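Local coordinates for protein putative O-methyltransferase (PDB 3TFW) that probably transfers a methyl group from S-adenosylmethionine to an oxygen atom of its substrate, at residues A14-L19 and D46-Q51. Sequence-based numbering, arbitrary orientation.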
loop_
_atom_site.group_PDB
_atom_site.type_symbol
_atom_site.label_atom_id
_atom_site.label_comp_id
_atom_site.label_asym_id
_atom_site.label_seq_id
_atom_site.Cartn_x
_atom_site.Cartn_y
_atom_site.Cartn_z
ATOM N N ALA A 14 5.742 3.894 19.112
ATOM C CA ALA A 14 6.808 4.894 18.994
ATOM C C ALA A 14 7.141 5.217 17.538
ATOM O O ALA A 14 7.222 6.389 17.159
ATOM C CB ALA A 14 8.072 4.434 19.739
ATOM N N VAL A 15 7.328 4.172 16.733
ATOM C CA VAL A 15 7.652 4.335 15.315
ATOM C C VAL A 15 6.514 5.045 14.578
ATOM O O VAL A 15 6.763 5.996 13.830
ATOM C CB VAL A 15 8.015 2.986 14.641
ATOM C CG1 VAL A 15 8.223 3.170 13.143
ATOM C CG2 VAL A 15 9.279 2.409 15.269
ATOM N N ASP A 16 5.278 4.598 14.813
ATOM C CA ASP A 16 4.094 5.273 14.246
ATOM C C ASP A 16 4.057 6.754 14.623
ATOM O O ASP A 16 3.858 7.608 13.760
ATOM C CB ASP A 16 2.789 4.570 14.652
ATOM C CG ASP A 16 2.116 3.817 13.490
ATOM O OD1 ASP A 16 2.773 3.501 12.465
ATOM O OD2 ASP A 16 0.908 3.531 13.610
ATOM N N ASN A 17 4.273 7.057 15.906
ATOM C CA ASN A 17 4.293 8.446 16.376
ATOM C C ASN A 17 5.308 9.302 15.634
ATOM O O ASN A 17 4.986 10.404 15.201
ATOM C CB ASN A 17 4.551 8.530 17.888
ATOM C CG ASN A 17 3.441 7.901 18.712
ATOM O OD1 ASN A 17 2.289 7.819 18.279
ATOM N ND2 ASN A 17 3.789 7.452 19.919
ATOM N N TYR A 18 6.533 8.791 15.493
ATOM C CA TYR A 18 7.565 9.465 14.711
ATOM C C TYR A 18 7.133 9.676 13.258
ATOM O O TYR A 18 7.159 10.796 12.755
ATOM C CB TYR A 18 8.880 8.680 14.753
ATOM C CG TYR A 18 9.962 9.257 13.862
ATOM C CD1 TYR A 18 10.570 10.473 14.168
ATOM C CD2 TYR A 18 10.380 8.583 12.711
ATOM C CE1 TYR A 18 11.563 11.008 13.351
ATOM C CE2 TYR A 18 11.372 9.106 11.895
ATOM C CZ TYR A 18 11.961 10.314 12.221
ATOM O OH TYR A 18 12.942 10.835 11.414
ATOM N N LEU A 19 6.740 8.591 12.597
ATOM C CA LEU A 19 6.400 8.639 11.175
ATOM C C LEU A 19 5.241 9.594 10.897
ATOM O O LEU A 19 5.317 10.424 9.984
ATOM C CB LEU A 19 6.094 7.234 10.643
ATOM C CG LEU A 19 7.294 6.292 10.524
ATOM C CD1 LEU A 19 6.854 4.892 10.178
ATOM C CD2 LEU A 19 8.294 6.817 9.497
ATOM N N ASP A 46 -11.516 2.880 14.234
ATOM C CA ASP A 46 -11.010 3.865 13.282
ATOM C C ASP A 46 -9.605 3.475 12.816
ATOM O O ASP A 46 -8.821 2.939 13.598
ATOM C CB ASP A 46 -10.965 5.253 13.919
ATOM C CG ASP A 46 -12.276 5.635 14.579
ATOM O OD1 ASP A 46 -13.061 6.358 13.944
ATOM O OD2 ASP A 46 -12.529 5.186 15.718
ATOM N N VAL A 47 -9.291 3.742 11.552
ATOM C CA VAL A 47 -7.914 3.558 11.067
ATOM C C VAL A 47 -6.969 4.592 11.685
ATOM O O VAL A 47 -7.403 5.676 12.094
ATOM C CB VAL A 47 -7.811 3.582 9.518
ATOM C CG1 VAL A 47 -8.618 2.429 8.912
ATOM C CG2 VAL A 47 -8.235 4.933 8.943
ATOM N N ALA A 48 -5.682 4.248 11.767
ATOM C CA ALA A 48 -4.652 5.196 12.185
ATOM C C ALA A 48 -4.456 6.244 11.086
ATOM O O ALA A 48 -4.791 5.989 9.929
ATOM C CB ALA A 48 -3.345 4.456 12.473
ATOM N N ALA A 49 -3.914 7.415 11.431
ATOM C CA ALA A 49 -3.783 8.511 10.466
ATOM C C ALA A 49 -2.972 8.137 9.225
ATOM O O ALA A 49 -3.264 8.605 8.135
ATOM C CB ALA A 49 -3.192 9.761 11.128
ATOM N N ASN A 50 -1.947 7.303 9.399
ATOM C CA ASN A 50 -1.123 6.897 8.253
ATOM C C ASN A 50 -1.884 5.971 7.308
ATOM O O ASN A 50 -1.653 5.988 6.096
ATOM C CB ASN A 50 0.221 6.286 8.693
ATOM C CG ASN A 50 0.056 5.041 9.554
ATOM O OD1 ASN A 50 -0.911 4.908 10.298
ATOM N ND2 ASN A 50 1.018 4.129 9.470
ATOM N N GLN A 51 -2.785 5.169 7.870
ATOM C CA GLN A 51 -3.653 4.310 7.058
ATOM C C GLN A 51 -4.676 5.157 6.299
ATOM O O GLN A 51 -4.921 4.924 5.121
ATOM C CB GLN A 51 -4.340 3.246 7.905
ATOM C CG GLN A 51 -3.356 2.345 8.671
ATOM C CD GLN A 51 -4.050 1.405 9.651
ATOM O OE1 GLN A 51 -5.131 1.704 10.164
ATOM N NE2 GLN A 51 -3.421 0.259 9.917
HETATM O O HOH W 1 2.171 1.584 10.447
HETATM O O HOH W 2 -0.545 2.494 11.656
#
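Asp16, on helix 8-23, and Asn50, in the first turn of helix 49-62, meet through their polar ends and two bridging waters. The two side chains cross at about a right angle, with the carboxylate plane 87° from the amide plane, and Asp16 OD1 comes within 3.5 Å of Asn50 ND2. Water 1 joins this pair, hydrogen-bonded to Asp16 OD1 at 2.8 Å and accepting from Asn50 ND2 at 3.0 Å. Water 2 joins the other two ends, hydrogen-bonded to Asp16 OD2 at 2.6 Å and to Asn50 OD1 at 2.8 Å. Asn50 reaches the waters with CG between its backbone N and carbonyl carbon (chi1 60°).

Beyond the waters the segments barely touch: the Ala48 methyl CB comes no nearer than 4.5 Å to Asp16 OD2. Ala48 is the N-cap residue of helix 49-62, and its backbone N donates to Gln51 OE1 at 3.1 Å; the donor stands above the plane of the side-chain carbonyl, 42° out of it.

The buried carboxylate has further direct partners: OD2 accepts from the backbone N of Thr213, and OD1 from Gln209 NE2 of the second subunit. Asn50 ND2 also donates to the carbonyl O of Ala207 of that subunit, so both side chains are held across the dimer interface. The arrangement is a buried, water-bridged polar contact between helix 8-23 and the N-terminal turn of helix 49-62, which leads into strand 66-70, the first strand of the Rossmann-like methyltransferase sheet; strand 203-211 of the partner subunit packs against both helices.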